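Local coordinates for 3-dehydroquinate dehydratase (Enterococcus faecalis, PDB 4PH6), which catalyses the third step of the shikimate pathway, dehydrating 3-dehydroquinate to 3-dehydroshikimate through an imine formed with an active-site lysine, at residues A[10-15]-A[77-82]; A[103-108]-A[128-133]; A[138-143]-A[168-173]; A[160-165]-A[196-201]. All coordinates share one frame; numbering follows the deposited sequence.

How the interactions relate
All four contacts belong to one (beta/alpha)8 barrel, from its floor to the outer helices. Interaction 1 sets the N-terminal hairpin against the start of strand 80-83. Interaction 2 pairs the neighbouring helices 97-110 and 124-136; interaction 3 pairs strands 140-147 and 171-176, its centre about 12 Å from that of interaction 2. Interaction 4 lies outside strand 171-176, its centre about 12 Å from that of interaction 3, and joins helix 154-166 to the end of helix 181-197. The first three follow in series, whereas interactions 3 and 4 alternate because helix 154-166 connects the two strands of interaction 3, so the strand carrying Lys173 and the helix over it share one beta-alpha-beta unit.

Interaction 1. Residues A[10-15]-A[77-82]; sequences KNVRIG and QKPLLL
Lys10 and Gln77 lie across one another at about a right angle, the aliphatic middle of the lysine passing the glutamine amide with CD 3.4 Å from Gln77 NE2. The lysine leaves its backbone with CG anti to the carbonyl carbon (chi1 -69°) and then runs fully extended, which brings NZ level with Gln77 OE1, 4.2 Å away, without bonding to it. NZ lies 2.5 Å from a water, doubtfully short; the water donates to Lys78 O at 2.9 Å. NZ is also salt-bridged to Asp114, whose OD2 accepts the backbone N of Leu80, so this charge is tied to the beginning of strand 80-83. Gln77 meets the lysine by folding back at its second torsion (chi2 60°). Nearer the lysine backbone, Pro79 supplies the apolar part of the contact: its CD is 4.0 Å from Val12 CG2, and its CG is 4.2 Å from Lys10 CB. Val9 packs on the proline too. Lys10 and Asn11, both with positive phi, form the two-residue turn between strands 7-9 and 12-14. Such an N-terminal beta hairpin, closing the floor of the barrel at the N-terminal ends of its strands, is characteristic of type I dehydroquinases.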
loop_
_atom_site.group_PDB
_atom_site.type_symbol
_atom_site.label_atom_id
_atom_site.label_comp_id
_atom_site.label_asym_id
_atom_site.label_seq_id
_atom_site.Cartn_x
_atom_site.Cartn_y
_atom_site.Cartn_z
ATOM N N LYS A 10 -5.856 -13.703 -25.099
ATOM C CA LYS A 10 -7.288 -13.995 -24.989
ATOM C C LYS A 10 -8.056 -12.786 -24.451
ATOM O O LYS A 10 -8.804 -12.883 -23.479
ATOM C CB LYS A 10 -7.529 -15.226 -24.115
ATOM C CG LYS A 10 -7.036 -16.502 -24.777
ATOM C CD LYS A 10 -7.339 -17.780 -23.988
ATOM C CE LYS A 10 -6.885 -18.984 -24.804
ATOM N NZ LYS A 10 -6.824 -20.250 -24.031
ATOM N N ASN A 11 -7.818 -11.649 -25.105
ATOM C CA ASN A 11 -8.440 -10.365 -24.810
ATOM C C ASN A 11 -8.010 -9.761 -23.473
ATOM O O ASN A 11 -8.413 -8.650 -23.145
ATOM C CB ASN A 11 -9.968 -10.493 -24.881
ATOM C CG ASN A 11 -10.475 -10.575 -26.316
ATOM O OD1 ASN A 11 -9.684 -10.600 -27.271
ATOM N ND2 ASN A 11 -11.796 -10.640 -26.475
ATOM N N VAL A 12 -7.181 -10.467 -22.706
ATOM C CA VAL A 12 -6.666 -9.907 -21.456
ATOM C C VAL A 12 -5.437 -9.028 -21.731
ATOM O O VAL A 12 -4.400 -9.517 -22.184
ATOM C CB VAL A 12 -6.298 -11.011 -20.423
ATOM C CG1 VAL A 12 -5.615 -10.392 -19.181
ATOM C CG2 VAL A 12 -7.537 -11.793 -20.005
ATOM N N ARG A 13 -5.561 -7.732 -21.437
ATOM C CA ARG A 13 -4.522 -6.758 -21.769
ATOM C C ARG A 13 -3.557 -6.559 -20.616
ATOM O O ARG A 13 -3.755 -5.692 -19.780
ATOM C CB ARG A 13 -5.147 -5.418 -22.172
ATOM C CG ARG A 13 -6.259 -5.560 -23.211
ATOM C CD ARG A 13 -6.905 -4.226 -23.601
ATOM N NE ARG A 13 -6.098 -3.472 -24.560
ATOM C CZ ARG A 13 -6.128 -3.666 -25.880
ATOM N NH1 ARG A 13 -6.921 -4.599 -26.399
ATOM N NH2 ARG A 13 -5.362 -2.931 -26.682
ATOM N N ILE A 14 -2.503 -7.367 -20.583
ATOM C CA ILE A 14 -1.525 -7.319 -19.508
ATOM C C ILE A 14 -0.513 -6.193 -19.726
ATOM O O ILE A 14 0.233 -6.201 -20.711
ATOM C CB ILE A 14 -0.779 -8.642 -19.388
ATOM C CG1 ILE A 14 -1.779 -9.799 -19.375
ATOM C CG2 ILE A 14 0.120 -8.629 -18.147
ATOM C CD1 ILE A 14 -1.146 -11.160 -19.387
ATOM N N GLY A 15 -0.494 -5.234 -18.803
ATOM C CA GLY A 15 0.355 -4.058 -18.934
ATOM C C GLY A 15 -0.461 -2.809 -19.220
ATOM O O GLY A 15 0.082 -1.783 -19.629
ATOM N N GLN A 77 -11.946 -19.728 -21.217
ATOM C CA GLN A 77 -11.167 -18.855 -22.100
ATOM C C GLN A 77 -10.300 -17.859 -21.313
ATOM O O GLN A 77 -9.910 -16.815 -21.837
ATOM C CB GLN A 77 -12.093 -18.134 -23.094
ATOM C CG GLN A 77 -11.417 -17.581 -24.356
ATOM C CD GLN A 77 -10.722 -18.635 -25.241
ATOM O OE1 GLN A 77 -10.874 -19.839 -25.059
ATOM N NE2 GLN A 77 -9.945 -18.159 -26.204
ATOM N N LYS A 78 -9.984 -18.202 -20.066
ATOM C CA LYS A 78 -8.949 -17.492 -19.315
ATOM C C LYS A 78 -7.560 -18.038 -19.672
ATOM O O LYS A 78 -7.369 -19.252 -19.757
ATOM C CB LYS A 78 -9.168 -17.616 -17.806
ATOM C CG LYS A 78 -10.372 -16.883 -17.246
ATOM C CD LYS A 78 -10.262 -16.783 -15.712
ATOM C CE LYS A 78 -11.537 -16.245 -15.087
ATOM N NZ LYS A 78 -12.675 -17.135 -15.340
ATOM N N PRO A 79 -6.588 -17.140 -19.864
ATOM C CA PRO A 79 -5.226 -17.571 -20.200
ATOM C C PRO A 79 -4.682 -18.555 -19.192
ATOM O O PRO A 79 -4.909 -18.407 -17.992
ATOM C CB PRO A 79 -4.420 -16.270 -20.174
ATOM C CG PRO A 79 -5.463 -15.186 -20.476
ATOM C CD PRO A 79 -6.729 -15.672 -19.822
ATOM N N LEU A 80 -3.986 -19.565 -19.693
ATOM C CA LEU A 80 -3.351 -20.560 -18.854
ATOM C C LEU A 80 -1.832 -20.388 -18.857
ATOM O O LEU A 80 -1.161 -20.607 -19.872
ATOM C CB LEU A 80 -3.725 -21.969 -19.309
ATOM C CG LEU A 80 -2.959 -23.070 -18.568
ATOM C CD1 LEU A 80 -3.174 -22.941 -17.041
ATOM C CD2 LEU A 80 -3.358 -24.452 -19.046
ATOM N N LEU A 81 -1.326 -19.982 -17.700
ATOM C CA LEU A 81 0.099 -19.936 -17.407
ATOM C C LEU A 81 0.547 -21.247 -16.763
ATOM O O LEU A 81 -0.069 -21.719 -15.791
ATOM C CB LEU A 81 0.410 -18.751 -16.476
ATOM C CG LEU A 81 1.793 -18.622 -15.836
ATOM C CD1 LEU A 81 2.909 -18.438 -16.882
ATOM C CD2 LEU A 81 1.822 -17.460 -14.793
ATOM N N LEU A 82 1.615 -21.830 -17.302
ATOM C CA LEU A 82 2.196 -23.043 -16.733
ATOM C C LEU A 82 3.543 -22.706 -16.108
ATOM O O LEU A 82 4.369 -22.005 -16.706
ATOM C CB LEU A 82 2.344 -24.132 -17.800
ATOM C CG LEU A 82 1.040 -24.724 -18.364
ATOM C CD1 LEU A 82 1.313 -25.928 -19.258
ATOM C CD2 LEU A 82 0.090 -25.115 -17.257
HETATM O O HOH W 1 -8.455 -20.503 -22.148
#

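Interaction 2. Residues A[103-108]-A[128-133]; sequences LYHELV and DTLIHE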
loop_
_atom_site.group_PDB
_atom_site.type_symbol
_atom_site.label_atom_id
_atom_site.label_comp_id
_atom_site.label_asym_id
_atom_site.label_seq_id
_atom_site.Cartn_x
_atom_site.Cartn_y
_atom_site.Cartn_z
ATOM N N LEU A 103 10.562 -31.375 -19.841
ATOM C CA LEU A 103 9.134 -31.197 -19.553
ATOM C C LEU A 103 8.545 -30.023 -20.323
ATOM O O LEU A 103 7.491 -30.140 -20.950
ATOM C CB LEU A 103 8.906 -30.980 -18.059
ATOM C CG LEU A 103 7.461 -30.724 -17.600
ATOM C CD1 LEU A 103 6.445 -31.641 -18.277
ATOM C CD2 LEU A 103 7.356 -30.856 -16.087
ATOM N N TYR A 104 9.226 -28.885 -20.246
ATOM C CA TYR A 104 8.780 -27.681 -20.928
ATOM C C TYR A 104 8.752 -27.861 -22.454
ATOM O O TYR A 104 7.789 -27.451 -23.107
ATOM C CB TYR A 104 9.680 -26.500 -20.551
ATOM C CG TYR A 104 9.310 -25.799 -19.253
ATOM C CD1 TYR A 104 8.150 -26.127 -18.554
ATOM C CD2 TYR A 104 10.108 -24.779 -18.748
ATOM C CE1 TYR A 104 7.809 -25.464 -17.382
ATOM C CE2 TYR A 104 9.782 -24.118 -17.586
ATOM C CZ TYR A 104 8.632 -24.454 -16.907
ATOM O OH TYR A 104 8.319 -23.779 -15.743
ATOM N N HIS A 105 9.801 -28.462 -23.017
ATOM C CA HIS A 105 9.851 -28.731 -24.452
ATOM C C HIS A 105 8.643 -29.578 -24.874
ATOM O O HIS A 105 8.023 -29.308 -25.905
ATOM C CB HIS A 105 11.163 -29.430 -24.848
ATOM C CG HIS A 105 12.276 -28.495 -25.215
ATOM N ND1 HIS A 105 12.193 -27.603 -26.269
ATOM C CD2 HIS A 105 13.519 -28.336 -24.694
ATOM C CE1 HIS A 105 13.319 -26.919 -26.357
ATOM N NE2 HIS A 105 14.143 -27.348 -25.421
ATOM N N GLU A 106 8.294 -30.575 -24.062
ATOM C CA GLU A 106 7.136 -31.418 -24.342
ATOM C C GLU A 106 5.795 -30.681 -24.276
ATOM O O GLU A 106 4.927 -30.894 -25.122
ATOM C CB GLU A 106 7.090 -32.607 -23.382
ATOM C CG GLU A 106 7.936 -33.766 -23.842
ATOM C CD GLU A 106 7.608 -34.199 -25.262
ATOM O OE1 GLU A 106 8.373 -33.829 -26.181
ATOM O OE2 GLU A 106 6.600 -34.912 -25.461
ATOM N N LEU A 107 5.614 -29.845 -23.257
ATOM C CA LEU A 107 4.417 -29.017 -23.152
ATOM C C LEU A 107 4.282 -28.130 -24.382
ATOM O O LEU A 107 3.188 -27.967 -24.929
ATOM C CB LEU A 107 4.463 -28.158 -21.884
ATOM C CG LEU A 107 4.189 -28.900 -20.573
ATOM C CD1 LEU A 107 4.478 -27.997 -19.396
ATOM C CD2 LEU A 107 2.753 -29.421 -20.513
ATOM N N VAL A 108 5.404 -27.566 -24.818
ATOM C CA VAL A 108 5.408 -26.708 -25.990
ATOM C C VAL A 108 4.872 -27.449 -27.226
ATOM O O VAL A 108 4.070 -26.891 -27.982
ATOM C CB VAL A 108 6.818 -26.152 -26.276
ATOM C CG1 VAL A 108 6.884 -25.543 -27.683
ATOM C CG2 VAL A 108 7.206 -25.121 -25.218
ATOM N N ASP A 128 17.161 -20.284 -23.775
ATOM C CA ASP A 128 16.967 -19.481 -24.976
ATOM C C ASP A 128 16.382 -20.325 -26.111
ATOM O O ASP A 128 15.455 -19.896 -26.805
ATOM C CB ASP A 128 18.284 -18.832 -25.411
ATOM C CG ASP A 128 18.651 -17.640 -24.546
ATOM O OD1 ASP A 128 17.811 -17.237 -23.709
ATOM O OD2 ASP A 128 19.762 -17.095 -24.712
ATOM N N THR A 129 16.915 -21.527 -26.285
ATOM C CA THR A 129 16.427 -22.415 -27.330
ATOM C C THR A 129 14.956 -22.727 -27.094
ATOM O O THR A 129 14.171 -22.763 -28.036
ATOM C CB THR A 129 17.240 -23.726 -27.392
ATOM O OG1 THR A 129 18.623 -23.412 -27.568
ATOM C CG2 THR A 129 16.763 -24.611 -28.538
ATOM N N LEU A 130 14.599 -22.943 -25.830
ATOM C CA LEU A 130 13.221 -23.190 -25.426
ATOM C C LEU A 130 12.309 -21.983 -25.701
ATOM O O LEU A 130 11.190 -22.129 -26.206
ATOM C CB LEU A 130 13.167 -23.555 -23.946
ATOM C CG LEU A 130 11.758 -23.676 -23.365
ATOM C CD1 LEU A 130 11.000 -24.839 -24.032
ATOM C CD2 LEU A 130 11.808 -23.838 -21.844
ATOM N N ILE A 131 12.800 -20.796 -25.371
ATOM C CA ILE A 131 12.053 -19.565 -25.601
ATOM C C ILE A 131 11.584 -19.427 -27.056
ATOM O O ILE A 131 10.405 -19.153 -27.302
ATOM C CB ILE A 131 12.893 -18.326 -25.230
ATOM C CG1 ILE A 131 13.148 -18.287 -23.723
ATOM C CG2 ILE A 131 12.178 -17.061 -25.678
ATOM C CD1 ILE A 131 14.169 -17.246 -23.295
ATOM N N HIS A 132 12.500 -19.621 -28.008
ATOM C CA HIS A 132 12.158 -19.490 -29.423
ATOM C C HIS A 132 11.203 -20.579 -29.891
ATOM O O HIS A 132 10.338 -20.310 -30.728
ATOM C CB HIS A 132 13.417 -19.494 -30.295
ATOM C CG HIS A 132 14.349 -18.371 -29.974
ATOM N ND1 HIS A 132 13.937 -17.061 -29.904
ATOM C CD2 HIS A 132 15.667 -18.371 -29.667
ATOM C CE1 HIS A 132 14.954 -16.297 -29.572
ATOM N NE2 HIS A 132 16.023 -17.065 -29.423
ATOM N N GLU A 133 11.352 -21.793 -29.363
ATOM C CA GLU A 133 10.395 -22.852 -29.683
ATOM C C GLU A 133 9.009 -22.555 -29.083
ATOM O O GLU A 133 7.989 -22.808 -29.717
ATOM C CB GLU A 133 10.898 -24.215 -29.203
ATOM C CG GLU A 133 12.101 -24.751 -29.981
ATOM C CD GLU A 133 11.880 -24.767 -31.486
ATOM O OE1 GLU A 133 10.945 -25.451 -31.950
ATOM O OE2 GLU A 133 12.640 -24.073 -32.208
#
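The helical segments bearing His105 and Leu130 run nearly parallel, their axes 11° apart and 10.2 Å from each other at closest approach, as expected of consecutive helices on the outside of an alpha/beta barrel. Leu130 is the wedge between them. With CG anti to the backbone N (chi1 173°), it reaches across and divides its two methyls between partners. CD1 sits over one face of the His105 imidazole, 3.9 Å from the ring centroid, somewhat toward the rim, in a CH-pi contact; the same methyl is 4.0 Å from Val108 CG2. CD2 goes to Tyr104 instead, meeting its CB at 3.6 Å and, obliquely, the near ring atom CD2, while the ring continues inward beside Leu116 of strand 115-119. The phenol ends on the backbone N of Phe84, to which its OH is hydrogen-bonded. Further along, Val108 CG1 approaches the backbone of Glu133, lying 3.6 Å from Glu133 O, and Glu133 CG comes up near the plane of the His105 ring, at its edge, 4.4 Å from CE1. The carboxylate itself stays away from the imidazole, with His105 ND1 and Glu133 OE1 6.2 Å apart. No hydrogen bond or salt bridge joins the two segments, so the helices are held here by dispersion and shape: a leucine clasped by an imidazole face, a valine and the near end of a tyrosine.

Interaction 3. Residues A[138-143]-A[168-173]; sequences GIKIVL and QADICK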
loop_
_atom_site.group_PDB
_atom_site.type_symbol
_atom_site.label_atom_id
_atom_site.label_comp_id
_atom_site.label_asym_id
_atom_site.label_seq_id
_atom_site.Cartn_x
_atom_site.Cartn_y
_atom_site.Cartn_z
ATOM N N GLY A 138 3.404 -19.671 -30.379
ATOM C CA GLY A 138 2.478 -18.624 -29.956
ATOM C C GLY A 138 2.341 -18.493 -28.444
ATOM O O GLY A 138 1.413 -17.871 -27.936
ATOM N N ILE A 139 3.278 -19.081 -27.713
ATOM C CA ILE A 139 3.271 -18.971 -26.267
ATOM C C ILE A 139 4.020 -17.722 -25.787
ATOM O O ILE A 139 5.160 -17.492 -26.202
ATOM C CB ILE A 139 3.907 -20.203 -25.624
ATOM C CG1 ILE A 139 3.220 -21.473 -26.145
ATOM C CG2 ILE A 139 3.829 -20.095 -24.125
ATOM C CD1 ILE A 139 3.996 -22.742 -25.879
ATOM N N LYS A 140 3.386 -16.923 -24.925
ATOM C CA LYS A 140 4.048 -15.773 -24.299
ATOM C C LYS A 140 5.012 -16.226 -23.215
ATOM O O LYS A 140 4.708 -17.120 -22.425
ATOM C CB LYS A 140 3.030 -14.800 -23.677
ATOM C CG LYS A 140 1.951 -14.291 -24.617
ATOM C CD LYS A 140 2.543 -13.523 -25.784
ATOM C CE LYS A 140 1.431 -13.071 -26.734
ATOM N NZ LYS A 140 1.990 -12.557 -28.019
ATOM N N ILE A 141 6.171 -15.585 -23.156
ATOM C CA ILE A 141 7.190 -15.981 -22.199
ATOM C C ILE A 141 7.237 -15.100 -20.951
ATOM O O ILE A 141 7.324 -13.872 -21.040
ATOM C CB ILE A 141 8.569 -15.980 -22.849
ATOM C CG1 ILE A 141 8.583 -16.994 -23.990
ATOM C CG2 ILE A 141 9.629 -16.319 -21.809
ATOM C CD1 ILE A 141 8.234 -18.406 -23.550
ATOM N N VAL A 142 7.183 -15.736 -19.786
ATOM C CA VAL A 142 7.405 -15.015 -18.535
ATOM C C VAL A 142 8.730 -15.462 -17.940
ATOM O O VAL A 142 8.814 -16.554 -17.389
ATOM C CB VAL A 142 6.279 -15.243 -17.492
ATOM C CG1 VAL A 142 6.567 -14.443 -16.226
ATOM C CG2 VAL A 142 4.920 -14.863 -18.059
ATOM N N LEU A 143 9.764 -14.631 -18.078
ATOM C CA LEU A 143 11.023 -14.872 -17.375
ATOM C C LEU A 143 10.833 -14.368 -15.961
ATOM O O LEU A 143 10.084 -13.425 -15.732
ATOM C CB LEU A 143 12.217 -14.180 -18.047
ATOM C CG LEU A 143 12.645 -14.747 -19.408
ATOM C CD1 LEU A 143 14.076 -14.345 -19.758
ATOM C CD2 LEU A 143 12.467 -16.263 -19.492
ATOM N N GLN A 168 14.656 -11.249 -24.048
ATOM C CA GLN A 168 13.408 -11.279 -24.823
ATOM C C GLN A 168 12.211 -11.892 -24.076
ATOM O O GLN A 168 11.374 -12.579 -24.670
ATOM C CB GLN A 168 13.623 -12.026 -26.147
ATOM C CG GLN A 168 14.760 -11.487 -27.014
ATOM C CD GLN A 168 14.948 -12.266 -28.316
ATOM O OE1 GLN A 168 13.979 -12.594 -29.007
ATOM N NE2 GLN A 168 16.202 -12.567 -28.652
ATOM N N ALA A 169 12.118 -11.635 -22.776
ATOM C CA ALA A 169 10.905 -11.970 -22.050
ATOM C C ALA A 169 9.729 -11.156 -22.583
ATOM O O ALA A 169 9.870 -9.976 -22.911
ATOM C CB ALA A 169 11.075 -11.719 -20.574
ATOM N N ASP A 170 8.570 -11.789 -22.681
ATOM C CA ASP A 170 7.351 -11.041 -22.932
ATOM C C ASP A 170 6.900 -10.335 -21.642
ATOM O O ASP A 170 6.338 -9.244 -21.678
ATOM C CB ASP A 170 6.269 -11.970 -23.475
ATOM C CG ASP A 170 6.601 -12.472 -24.871
ATOM O OD1 ASP A 170 6.843 -11.628 -25.754
ATOM O OD2 ASP A 170 6.654 -13.703 -25.081
ATOM N N ILE A 171 7.180 -10.958 -20.505
ATOM C CA ILE A 171 6.812 -10.414 -19.214
ATOM C C ILE A 171 7.942 -10.727 -18.229
ATOM O O ILE A 171 8.426 -11.860 -18.169
ATOM C CB ILE A 171 5.464 -10.986 -18.723
ATOM C CG1 ILE A 171 4.328 -10.605 -19.687
ATOM C CG2 ILE A 171 5.145 -10.496 -17.335
ATOM C CD1 ILE A 171 2.983 -11.225 -19.326
ATOM N N CYS A 172 8.396 -9.713 -17.502
ATOM C CA CYS A 172 9.486 -9.887 -16.543
ATOM C C CYS A 172 8.910 -9.910 -15.132
ATOM O O CYS A 172 8.137 -9.036 -14.769
ATOM C CB CYS A 172 10.507 -8.766 -16.669
ATOM S SG CYS A 172 11.095 -8.492 -18.347
ATOM N N LYS A 173 9.300 -10.906 -14.343
ATOM C CA LYS A 173 8.735 -11.095 -13.024
ATOM C C LYS A 173 9.809 -11.332 -11.965
ATOM O O LYS A 173 10.774 -12.059 -12.192
ATOM C CB LYS A 173 7.749 -12.271 -13.037
ATOM C CG LYS A 173 7.226 -12.684 -11.674
ATOM C CD LYS A 173 6.597 -14.070 -11.742
ATOM C CE LYS A 173 6.184 -14.556 -10.364
ATOM N NZ LYS A 173 5.847 -16.004 -10.338
HETATM O O HOH W 2 5.739 -14.617 -27.663
#
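Asp170 and Ile141 begin the pairing with a side-chain bond just before the first parallel bridge, Val142 with Ile171. Asp170 OD2 takes the Ile141 amide on its anti lone pair, 2.7 Å away and almost straight (170° at the hydrogen). Asp170 CG stands anti to the carbonyl carbon (chi1 -68°), which turns the carboxylate back along the edge of strand 140-147. The same oxygen accepts a second proton from a water, at 2.9 Å, that also donates to Ile139 O. Ile141 O serves two amides: Ile171 N at 3.0 Å, nearly end-on to the carbonyl, and Asp170 N more weakly. From there the parallel pattern takes over, with a weak bond from Leu143 N to Ile171 O and a better one from Lys173 N to Leu143 O at 3.0 Å. Lys173, predicted to form the Schiff base, sends NZ inward to a hydrogen bond with His146 NE2. On the outer side Leu143 CG rests 3.6 Å from Ala169 CB, where Met164 of helix 154-166 also touches Leu143. The strands are the two ends of a beta-alpha-beta unit through that helix, flanked in the barrel by strands 115-119 and 203-207, with Ile141 facing helix 124-136.

Interaction 4. Residues A[160-165]-A[196-201]; sequences RLRQMQ and THYASV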
loop_
_atom_site.group_PDB
_atom_site.type_symbol
_atom_site.label_atom_id
_atom_site.label_comp_id
_atom_site.label_asym_id
_atom_site.label_seq_id
_atom_site.Cartn_x
_atom_site.Cartn_y
_atom_site.Cartn_z
ATOM N N ARG A 160 18.179 -7.400 -12.539
ATOM C CA ARG A 160 17.601 -8.692 -12.877
ATOM C C ARG A 160 16.403 -8.520 -13.796
ATOM O O ARG A 160 16.251 -9.264 -14.762
ATOM C CB ARG A 160 17.220 -9.469 -11.622
ATOM C CG ARG A 160 18.435 -9.931 -10.833
ATOM C CD ARG A 160 18.048 -10.835 -9.689
ATOM N NE ARG A 160 19.174 -11.079 -8.789
ATOM C CZ ARG A 160 19.104 -11.822 -7.683
ATOM N NH1 ARG A 160 17.964 -12.403 -7.335
ATOM N NH2 ARG A 160 20.175 -11.966 -6.917
ATOM N N LEU A 161 15.563 -7.528 -13.518
ATOM C CA LEU A 161 14.411 -7.283 -14.373
ATOM C C LEU A 161 14.900 -6.868 -15.760
ATOM O O LEU A 161 14.319 -7.251 -16.774
ATOM C CB LEU A 161 13.488 -6.213 -13.765
ATOM C CG LEU A 161 12.694 -6.674 -12.538
ATOM C CD1 LEU A 161 12.026 -5.503 -11.831
ATOM C CD2 LEU A 161 11.659 -7.754 -12.906
ATOM N N ARG A 162 15.978 -6.099 -15.803
ATOM C CA ARG A 162 16.509 -5.640 -17.080
ATOM C C ARG A 162 17.139 -6.776 -17.881
ATOM O O ARG A 162 17.083 -6.762 -19.107
ATOM C CB ARG A 162 17.547 -4.528 -16.875
ATOM C CG ARG A 162 16.969 -3.169 -16.482
ATOM C CD ARG A 162 18.085 -2.165 -16.342
ATOM N NE ARG A 162 18.665 -1.849 -17.642
ATOM C CZ ARG A 162 19.847 -1.277 -17.808
ATOM N NH1 ARG A 162 20.601 -0.986 -16.751
ATOM N NH2 ARG A 162 20.279 -1.021 -19.028
ATOM N N GLN A 163 17.737 -7.750 -17.198
ATOM C CA GLN A 163 18.350 -8.889 -17.888
ATOM C C GLN A 163 17.282 -9.804 -18.508
ATOM O O GLN A 163 17.506 -10.381 -19.569
ATOM C CB GLN A 163 19.256 -9.693 -16.940
ATOM C CG GLN A 163 20.503 -8.939 -16.409
ATOM C CD GLN A 163 21.771 -9.212 -17.231
ATOM O OE1 GLN A 163 21.743 -10.011 -18.194
ATOM N NE2 GLN A 163 22.887 -8.553 -16.859
ATOM N N MET A 164 16.128 -9.935 -17.850
ATOM C CA MET A 164 15.027 -10.711 -18.404
ATOM C C MET A 164 14.521 -10.095 -19.696
ATOM O O MET A 164 14.292 -10.801 -20.676
ATOM C CB MET A 164 13.870 -10.813 -17.407
ATOM C CG MET A 164 14.242 -11.464 -16.089
ATOM S SD MET A 164 12.854 -11.460 -14.937
ATOM C CE MET A 164 13.714 -11.496 -13.368
ATOM N N GLN A 165 14.335 -8.778 -19.682
ATOM C CA GLN A 165 13.891 -8.064 -20.865
ATOM C C GLN A 165 14.922 -8.257 -21.996
ATOM O O GLN A 165 14.546 -8.473 -23.152
ATOM C CB GLN A 165 13.662 -6.573 -20.551
ATOM C CG GLN A 165 13.030 -5.736 -21.694
ATOM C CD GLN A 165 12.722 -4.292 -21.278
ATOM O OE1 GLN A 165 11.626 -3.987 -20.813
ATOM N NE2 GLN A 165 13.697 -3.411 -21.427
ATOM N N THR A 196 9.538 3.021 -15.023
ATOM C CA THR A 196 9.557 4.356 -15.595
ATOM C C THR A 196 10.723 4.524 -16.585
ATOM O O THR A 196 10.599 5.239 -17.574
ATOM C CB THR A 196 9.628 5.453 -14.492
ATOM O OG1 THR A 196 10.816 5.294 -13.712
ATOM C CG2 THR A 196 8.424 5.360 -13.566
ATOM N N HIS A 197 11.832 3.831 -16.344
ATOM C CA HIS A 197 13.065 4.142 -17.053
ATOM C C HIS A 197 13.605 3.090 -18.042
ATOM O O HIS A 197 14.325 3.449 -18.967
ATOM C CB HIS A 197 14.147 4.471 -16.021
ATOM C CG HIS A 197 13.953 5.796 -15.360
ATOM N ND1 HIS A 197 13.690 5.928 -14.008
ATOM C CD2 HIS A 197 13.956 7.057 -15.860
ATOM C CE1 HIS A 197 13.554 7.205 -13.709
ATOM N NE2 HIS A 197 13.707 7.913 -14.818
ATOM N N TYR A 198 13.272 1.813 -17.872
ATOM C CA TYR A 198 13.915 0.760 -18.677
ATOM C C TYR A 198 12.953 -0.212 -19.370
ATOM O O TYR A 198 13.315 -0.890 -20.330
ATOM C CB TYR A 198 14.864 -0.066 -17.800
ATOM C CG TYR A 198 15.942 0.719 -17.081
ATOM C CD1 TYR A 198 15.822 1.026 -15.731
ATOM C CD2 TYR A 198 17.087 1.136 -17.748
ATOM C CE1 TYR A 198 16.810 1.739 -15.068
ATOM C CE2 TYR A 198 18.080 1.846 -17.093
ATOM C CZ TYR A 198 17.936 2.142 -15.755
ATOM O OH TYR A 198 18.923 2.840 -15.108
ATOM N N ALA A 199 11.740 -0.309 -18.850
ATOM C CA ALA A 199 10.789 -1.314 -19.291
ATOM C C ALA A 199 10.096 -0.935 -20.604
ATOM O O ALA A 199 9.562 0.162 -20.741
ATOM C CB ALA A 199 9.749 -1.548 -18.183
ATOM N N SER A 200 10.110 -1.837 -21.572
ATOM C CA SER A 200 9.276 -1.638 -22.756
ATOM C C SER A 200 8.424 -2.878 -22.957
ATOM O O SER A 200 7.725 -3.007 -23.958
ATOM C CB SER A 200 10.114 -1.328 -24.009
ATOM O OG SER A 200 10.907 -2.431 -24.385
ATOM N N VAL A 201 8.502 -3.789 -21.985
ATOM C CA VAL A 201 7.540 -4.876 -21.826
ATOM C C VAL A 201 6.980 -4.833 -20.396
ATOM O O VAL A 201 7.574 -4.198 -19.517
ATOM C CB VAL A 201 8.171 -6.255 -22.104
ATOM C CG1 VAL A 201 8.700 -6.335 -23.542
ATOM C CG2 VAL A 201 9.252 -6.570 -21.084
#
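Arg162 and Gln165, on helix 154-166 of the (beta/alpha)8 barrel, reach across to the loop that leaves helix 181-197 for strand 203-207. Stacking comes first. The guanidinium of Arg162 lies flat on the Tyr198 ring, the planes 17° apart and the centres separated by 4.2 Å. A bend in the arginine at its third torsion (chi3 70°) brings the group over the CD2-CE2 side of the ring and leaves CD above the same face, 3.8 Å from the centroid, adding a CH-pi contact. His197 CB lies over the rim of the opposite face. The second kind is hydrogen bonding, all through one amide. With CG anti to the backbone N (chi1 -173°) and the chain extended, Gln165 presents its amide end to the loop backbone as donor and acceptor: NE2 gives a proton to Tyr198 O at 2.8 Å, while OE1 receives Ser200 N and, weakly, Val201 N. Two good bonds and one weak one hold the amide's rotation and tie it to the loop. Apolar contact is slight, with Val201 CG2 3.9 Å from Gln165 CG. The short bond from Ser200 N to Gln165 OE1, 2.7 Å, comes from above the carbonyl plane.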